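Local coordinates for protein replicative DNA helicase (Helicobacter pylori, PDB 3GXV) that probably unwinds duplex DNA at the replication fork as a hexameric, ATP-driven helicase, and works together with primase through its N-terminal domain, at residues Gln9-Gly20 with Pro90-Ile101. Sequence-based numbering, arbitrary orientation.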
ATOM      1  N   GLN B   9      18.787  17.536   8.951  1.00 12.92           N
ATOM      2  CA  GLN B   9      18.872  17.048   7.580  1.00 14.77           C
ATOM      3  C   GLN B   9      18.683  15.526   7.554  1.00 14.87           C
ATOM      4  O   GLN B   9      18.010  14.990   6.676  1.00 14.95           O
ATOM      5  CB  GLN B   9      20.243  17.435   7.021  1.00 17.42           C
ATOM      6  CG  GLN B   9      20.575  16.978   5.611  1.00 21.65           C
ATOM      7  CD  GLN B   9      22.007  17.346   5.243  1.00 22.86           C
ATOM      8  OE1 GLN B   9      22.383  18.518   5.274  1.00 26.51           O
ATOM      9  NE2 GLN B   9      22.814  16.346   4.911  1.00 22.44           N
ATOM     10  N   LEU B  10      19.279  14.845   8.527  1.00 13.29           N
ATOM     11  CA  LEU B  10      19.184  13.398   8.642  1.00 12.57           C
ATOM     12  C   LEU B  10      17.735  12.989   8.918  1.00 12.76           C
ATOM     13  O   LEU B  10      17.211  12.035   8.328  1.00 10.19           O
ATOM     14  CB  LEU B  10      20.079  12.909   9.777  1.00 16.48           C
ATOM     15  CG  LEU B  10      21.382  12.216   9.375  1.00 18.64           C
ATOM     16  CD1 LEU B  10      22.180  11.853  10.632  1.00 15.85           C
ATOM     17  CD2 LEU B  10      21.051  10.970   8.551  1.00 19.23           C
ATOM     18  N   GLN B  11      17.091  13.727   9.814  1.00  7.79           N
ATOM     19  CA  GLN B  11      15.717  13.446  10.148  1.00  8.16           C
ATOM     20  C   GLN B  11      14.826  13.661   8.912  1.00  8.38           C
ATOM     21  O   GLN B  11      13.974  12.828   8.599  1.00  8.68           O
ATOM     22  CB  GLN B  11      15.276  14.350  11.309  1.00  6.18           C
ATOM     23  CG  GLN B  11      14.069  13.817  12.043  1.00  7.42           C
ATOM     24  CD  GLN B  11      13.749  14.589  13.302  1.00  6.69           C
ATOM     25  OE1 GLN B  11      12.763  14.302  13.977  1.00  9.51           O
ATOM     26  NE2 GLN B  11      14.582  15.570  13.632  1.00  5.55           N
ATOM     27  N   ASN B  12      15.042  14.773   8.215  1.00  8.12           N
ATOM     28  CA  ASN B  12      14.275  15.125   7.025  1.00 11.43           C
ATOM     29  C   ASN B  12      14.452  14.100   5.901  1.00 11.40           C
ATOM     30  O   ASN B  12      13.507  13.766   5.189  1.00 14.22           O
ATOM     31  CB  ASN B  12      14.693  16.517   6.542  1.00 11.23           C
ATOM     32  CG  ASN B  12      14.008  16.923   5.257  1.00 12.94           C
ATOM     33  OD1 ASN B  12      12.802  16.739   5.099  1.00 19.10           O
ATOM     34  ND2 ASN B  12      14.768  17.498   4.337  1.00 14.49           N
ATOM     35  N   ILE B  13      15.672  13.609   5.748  1.00 14.89           N
ATOM     36  CA  ILE B  13      15.993  12.621   4.728  1.00 16.76           C
ATOM     37  C   ILE B  13      15.322  11.275   4.977  1.00 11.24           C
ATOM     38  O   ILE B  13      14.957  10.577   4.031  1.00 11.79           O
ATOM     39  CB  ILE B  13      17.523  12.393   4.649  1.00 18.86           C
ATOM     40  CG1 ILE B  13      18.187  13.610   4.002  1.00 22.24           C
ATOM     41  CG2 ILE B  13      17.829  11.106   3.883  1.00 19.11           C
ATOM     42  CD1 ILE B  13      19.689  13.512   3.917  1.00 25.07           C
ATOM     43  N   GLU B  14      15.183  10.910   6.246  1.00  9.81           N
ATOM     44  CA  GLU B  14      14.571   9.641   6.609  1.00  9.80           C
ATOM     45  C   GLU B  14      13.093   9.627   6.276  1.00  8.26           C
ATOM     46  O   GLU B  14      12.552   8.594   5.898  1.00  7.50           O
ATOM     47  CB  GLU B  14      14.768   9.354   8.099  1.00  6.44           C
ATOM     48  CG  GLU B  14      16.236   9.283   8.506  1.00  6.22           C
ATOM     49  CD  GLU B  14      16.459   8.814   9.930  1.00  6.44           C
ATOM     50  OE1 GLU B  14      15.599   9.060  10.820  1.00  4.93           O
ATOM     51  OE2 GLU B  14      17.523   8.211  10.165  1.00  8.34           O
ATOM     52  N   ARG B  15      12.443  10.772   6.426  1.00  8.65           N
ATOM     53  CA  ARG B  15      11.026  10.880   6.126  1.00  9.43           C
ATOM     54  C   ARG B  15      10.825  10.787   4.624  1.00 10.99           C
ATOM     55  O   ARG B  15       9.964  10.044   4.146  1.00 10.70           O
ATOM     56  CB  ARG B  15      10.460  12.218   6.615  1.00 11.26           C
ATOM     57  CG  ARG B  15      10.406  12.373   8.121  1.00 14.97           C
ATOM     58  CD  ARG B  15       9.558  13.577   8.527  1.00 16.04           C
ATOM     59  NE  ARG B  15      10.197  14.856   8.230  1.00 19.06           N
ATOM     60  CZ  ARG B  15      10.786  15.636   9.135  1.00 16.24           C
ATOM     61  NH1 ARG B  15      10.829  15.284  10.409  1.00 18.07           N
ATOM     62  NH2 ARG B  15      11.329  16.777   8.762  1.00 17.33           N
ATOM     63  N   ILE B  16      11.613  11.555   3.877  1.00 10.51           N
ATOM     64  CA  ILE B  16      11.480  11.555   2.430  1.00 11.35           C
ATOM     65  C   ILE B  16      11.640  10.140   1.882  1.00 12.95           C
ATOM     66  O   ILE B  16      11.002   9.771   0.916  1.00 13.06           O
ATOM     67  CB  ILE B  16      12.515  12.480   1.770  1.00 10.20           C
ATOM     68  CG1 ILE B  16      12.277  13.930   2.212  1.00  9.01           C
ATOM     69  CG2 ILE B  16      12.411  12.348   0.254  1.00  9.00           C
ATOM     70  CD1 ILE B  16      13.366  14.914   1.777  1.00  4.12           C
ATOM     71  N   VAL B  17      12.492   9.352   2.524  1.00 13.93           N
ATOM     72  CA  VAL B  17      12.732   7.981   2.110  1.00 11.78           C
ATOM     73  C   VAL B  17      11.520   7.114   2.411  1.00 12.75           C
ATOM     74  O   VAL B  17      11.121   6.295   1.580  1.00  8.80           O
ATOM     75  CB  VAL B  17      13.958   7.402   2.835  1.00 11.61           C
ATOM     76  CG1 VAL B  17      14.138   5.928   2.483  1.00 13.29           C
ATOM     77  CG2 VAL B  17      15.197   8.176   2.435  1.00 13.02           C
ATOM     78  N   LEU B  18      10.949   7.306   3.605  1.00 12.05           N
ATOM     79  CA  LEU B  18       9.779   6.552   4.063  1.00 12.72           C
ATOM     80  C   LEU B  18       8.552   6.986   3.263  1.00 14.54           C
ATOM     81  O   LEU B  18       7.681   6.175   2.945  1.00 12.87           O
ATOM     82  CB  LEU B  18       9.536   6.784   5.565  1.00 10.98           C
ATOM     83  CG  LEU B  18      10.514   6.221   6.616  1.00  9.53           C
ATOM     84  CD1 LEU B  18      10.055   6.638   8.012  1.00  6.92           C
ATOM     85  CD2 LEU B  18      10.572   4.710   6.532  1.00  8.17           C
ATOM     86  N   SER B  19       8.489   8.279   2.960  1.00 16.85           N
ATOM     87  CA  SER B  19       7.400   8.826   2.167  1.00 21.51           C
ATOM     88  C   SER B  19       7.505   8.238   0.767  1.00 18.25           C
ATOM     89  O   SER B  19       6.491   7.982   0.129  1.00 20.59           O
ATOM     90  CB  SER B  19       7.498  10.348   2.081  1.00 22.81           C
ATOM     91  OG  SER B  19       6.642  10.838   1.066  1.00 29.31           O
ATOM     92  N   GLY B  20       8.736   8.026   0.303  1.00 14.65           N
ATOM     93  CA  GLY B  20       8.947   7.450  -1.018  1.00 14.25           C
ATOM     94  C   GLY B  20       8.464   6.008  -1.093  1.00 12.55           C
ATOM     95  O   GLY B  20       7.913   5.575  -2.104  1.00  8.93           O
ATOM     96  N   PRO B  90       7.945  12.772  -1.805  1.00 37.43           N
ATOM     97  CA  PRO B  90       8.574  11.581  -2.341  1.00 38.06           C
ATOM     98  C   PRO B  90       9.551  12.190  -3.359  1.00 38.80           C
ATOM     99  O   PRO B  90       9.217  13.088  -4.151  1.00 41.42           O
ATOM    100  CB  PRO B  90       7.409  10.810  -3.000  1.00 40.59           C
ATOM    101  CG  PRO B  90       6.130  11.421  -2.309  1.00 41.99           C
ATOM    102  CD  PRO B  90       6.530  12.844  -2.178  1.00 39.42           C
ATOM    103  N   ILE B  91      10.785  11.737  -3.346  1.00 38.53           N
ATOM    104  CA  ILE B  91      11.779  12.241  -4.279  1.00 41.63           C
ATOM    105  C   ILE B  91      11.925  11.184  -5.361  1.00 43.09           C
ATOM    106  O   ILE B  91      11.274  10.144  -5.315  1.00 43.65           O
ATOM    107  CB  ILE B  91      13.053  12.513  -3.474  1.00 37.57           C
ATOM    108  CG1 ILE B  91      13.157  14.028  -3.294  1.00 35.90           C
ATOM    109  CG2 ILE B  91      14.273  11.878  -4.089  1.00 36.65           C
ATOM    110  CD1 ILE B  91      11.935  14.716  -2.618  1.00 35.37           C
ATOM    111  N   ASP B  92      12.716  11.473  -6.373  1.00 45.81           N
ATOM    112  CA  ASP B  92      12.919  10.482  -7.405  1.00 49.35           C
ATOM    113  C   ASP B  92      14.295   9.947  -7.048  1.00 47.86           C
ATOM    114  O   ASP B  92      15.201  10.735  -6.788  1.00 48.43           O
ATOM    115  CB  ASP B  92      12.941  11.145  -8.784  1.00 55.73           C
ATOM    116  CG  ASP B  92      11.609  11.051  -9.535  1.00 61.20           C
ATOM    117  OD1 ASP B  92      11.592  11.419 -10.725  1.00 63.66           O
ATOM    118  OD2 ASP B  92      10.590  10.621  -8.980  1.00 63.87           O
ATOM    119  N   ASN B  93      14.450   8.631  -6.997  1.00 44.20           N
ATOM    120  CA  ASN B  93      15.742   8.060  -6.638  1.00 40.28           C
ATOM    121  C   ASN B  93      16.196   8.497  -5.252  1.00 41.13           C
ATOM    122  O   ASN B  93      16.847   9.532  -5.093  1.00 38.82           O
ATOM    123  CB  ASN B  93      16.822   8.434  -7.665  1.00 35.19           C
ATOM    124  CG  ASN B  93      18.144   7.737  -7.394  1.00 31.01           C
ATOM    125  OD1 ASN B  93      18.164   6.596  -6.941  1.00 32.03           O
ATOM    126  ND2 ASN B  93      19.251   8.413  -7.681  1.00 28.64           N
ATOM    127  N   ILE B  94      15.827   7.690  -4.257  1.00 40.95           N
ATOM    128  CA  ILE B  94      16.182   7.939  -2.865  1.00 39.23           C
ATOM    129  C   ILE B  94      17.422   7.139  -2.476  1.00 42.04           C
ATOM    130  O   ILE B  94      17.689   6.923  -1.294  1.00 45.72           O
ATOM    131  CB  ILE B  94      15.027   7.545  -1.908  1.00 35.77           C
ATOM    132  CG1 ILE B  94      14.318   6.288  -2.419  1.00 30.07           C
ATOM    133  CG2 ILE B  94      14.060   8.699  -1.754  1.00 32.29           C
ATOM    134  CD1 ILE B  94      15.172   5.042  -2.401  1.00 25.96           C
ATOM    135  N   GLU B  95      18.170   6.698  -3.481  1.00 42.17           N
ATOM    136  CA  GLU B  95      19.380   5.910  -3.264  1.00 39.48           C
ATOM    137  C   GLU B  95      20.387   6.595  -2.343  1.00 34.34           C
ATOM    138  O   GLU B  95      20.621   6.143  -1.226  1.00 34.31           O
ATOM    139  CB  GLU B  95      20.054   5.597  -4.605  1.00 43.37           C
ATOM    140  CG  GLU B  95      21.368   4.841  -4.478  1.00 46.29           C
ATOM    141  CD  GLU B  95      22.104   4.722  -5.797  1.00 49.51           C
ATOM    142  OE1 GLU B  95      23.241   4.203  -5.803  1.00 51.10           O
ATOM    143  OE2 GLU B  95      21.545   5.146  -6.832  1.00 51.55           O
ATOM    144  N   ALA B  96      20.987   7.683  -2.812  1.00 29.43           N
ATOM    145  CA  ALA B  96      21.979   8.395  -2.006  1.00 25.51           C
ATOM    146  C   ALA B  96      21.501   8.571  -0.569  1.00 24.97           C
ATOM    147  O   ALA B  96      22.257   8.316   0.376  1.00 23.59           O
ATOM    148  CB  ALA B  96      22.276   9.742  -2.618  1.00 22.67           C
ATOM    149  N   TYR B  97      20.253   9.010  -0.419  1.00 17.64           N
ATOM    150  CA  TYR B  97      19.637   9.218   0.882  1.00 16.76           C
ATOM    151  C   TYR B  97      19.759   7.953   1.748  1.00 16.85           C
ATOM    152  O   TYR B  97      20.213   8.006   2.892  1.00 14.97           O
ATOM    153  CB  TYR B  97      18.156   9.571   0.699  1.00 18.22           C
ATOM    154  CG  TYR B  97      17.841  11.026   0.413  1.00 17.54           C
ATOM    155  CD1 TYR B  97      18.818  11.912  -0.045  1.00 19.24           C
ATOM    156  CD2 TYR B  97      16.556  11.523   0.630  1.00 19.04           C
ATOM    157  CE1 TYR B  97      18.518  13.263  -0.270  1.00 18.69           C
ATOM    158  CE2 TYR B  97      16.244  12.860   0.408  1.00 19.01           C
ATOM    159  CZ  TYR B  97      17.226  13.725  -0.036  1.00 19.45           C
ATOM    160  OH  TYR B  97      16.909  15.047  -0.217  1.00 17.64           O
ATOM    161  N   VAL B  98      19.344   6.818   1.197  1.00 15.04           N
ATOM    162  CA  VAL B  98      19.407   5.556   1.913  1.00 12.23           C
ATOM    163  C   VAL B  98      20.820   5.256   2.384  1.00 14.57           C
ATOM    164  O   VAL B  98      21.010   4.851   3.526  1.00 12.77           O
ATOM    165  CB  VAL B  98      18.883   4.407   1.035  1.00 14.37           C
ATOM    166  CG1 VAL B  98      19.083   3.073   1.724  1.00 16.51           C
ATOM    167  CG2 VAL B  98      17.415   4.617   0.770  1.00 15.74           C
ATOM    168  N   GLU B  99      21.806   5.459   1.506  1.00 18.47           N
ATOM    169  CA  GLU B  99      23.211   5.235   1.846  1.00 20.41           C
ATOM    170  C   GLU B  99      23.684   6.296   2.843  1.00 21.26           C
ATOM    171  O   GLU B  99      24.632   6.070   3.602  1.00 21.68           O
ATOM    172  CB  GLU B  99      24.107   5.292   0.602  1.00 23.61           C
ATOM    173  CG  GLU B  99      25.570   4.976   0.919  1.00 31.08           C
ATOM    174  CD  GLU B  99      26.549   5.379  -0.180  1.00 34.32           C
ATOM    175  OE1 GLU B  99      27.763   5.138  -0.002  1.00 34.68           O
ATOM    176  OE2 GLU B  99      26.116   5.938  -1.209  1.00 36.25           O
ATOM    177  N   GLU B 100      23.038   7.458   2.830  1.00 19.32           N
ATOM    178  CA  GLU B 100      23.400   8.521   3.754  1.00 18.68           C
ATOM    179  C   GLU B 100      22.883   8.111   5.127  1.00 15.70           C
ATOM    180  O   GLU B 100      23.580   8.237   6.141  1.00 16.38           O
ATOM    181  CB  GLU B 100      22.766   9.849   3.325  1.00 22.18           C
ATOM    182  CG  GLU B 100      23.298  11.045   4.097  1.00 30.63           C
ATOM    183  CD  GLU B 100      22.846  12.374   3.524  1.00 33.48           C
ATOM    184  OE1 GLU B 100      22.762  12.504   2.283  1.00 34.60           O
ATOM    185  OE2 GLU B 100      22.591  13.296   4.323  1.00 36.03           O
ATOM    186  N   ILE B 101      21.652   7.610   5.150  1.00 13.12           N
ATOM    187  CA  ILE B 101      21.029   7.160   6.390  1.00 10.66           C
ATOM    188  C   ILE B 101      21.859   6.043   7.016  1.00  6.84           C
ATOM    189  O   ILE B 101      22.060   6.008   8.227  1.00  5.23           O
ATOM    190  CB  ILE B 101      19.594   6.663   6.119  1.00 12.20           C
ATOM    191  CG1 ILE B 101      18.679   7.871   5.902  1.00 13.26           C
ATOM    192  CG2 ILE B 101      19.096   5.791   7.277  1.00 13.11           C
ATOM    193  CD1 ILE B 101      17.305   7.525   5.384  1.00 16.02           C
TER
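I13 lies over the ring of Y97, its CG1 4.1 Å from the ring centroid and only 7° off the normal, a CH-pi contact near the middle of the face. Its CG2, anti to the backbone N, reaches the root of the same ring, 3.5 Å from Y97 CG. I16 instead meets the ring at its rim: its CB lies in the ring plane and CD1 is 3.8 Å from Y97 CE2. V17 runs past Y97 in the opposite sense, with CG2 against Y97 CB and I101 CD1, while its CG1 meets V98 CG2 at 3.9 Å, the two side chains crossing at about a right angle. CD1 of I101 also packs on E14, whose carboxylate is held by the backbone N of Y41 and Y42 and by N45 ND2. Farther along helix 3-23, at I16 to G20, the loop before helix 95-119 closes in: I91 CD1 touches I16 CG2, and the P90 ring puts CG 3.5 Å from S19 OG, which is hydrogen-bonded to the carbonyl O of A88. At the polar margin, the extended side chain of Q9 sends NE2 to the syn side of E100 OE2 (3.1 Å, N-H...O 153°), with amide and carboxylate planes nearly perpendicular. Segments 9-20 and 95-101 cross at -129° within the all-helical DnaB N-terminal domain; the mainly apolar interface fixes Y97 by face and edge, and its single cross-segment hydrogen bond probably orients the E100 carboxylate.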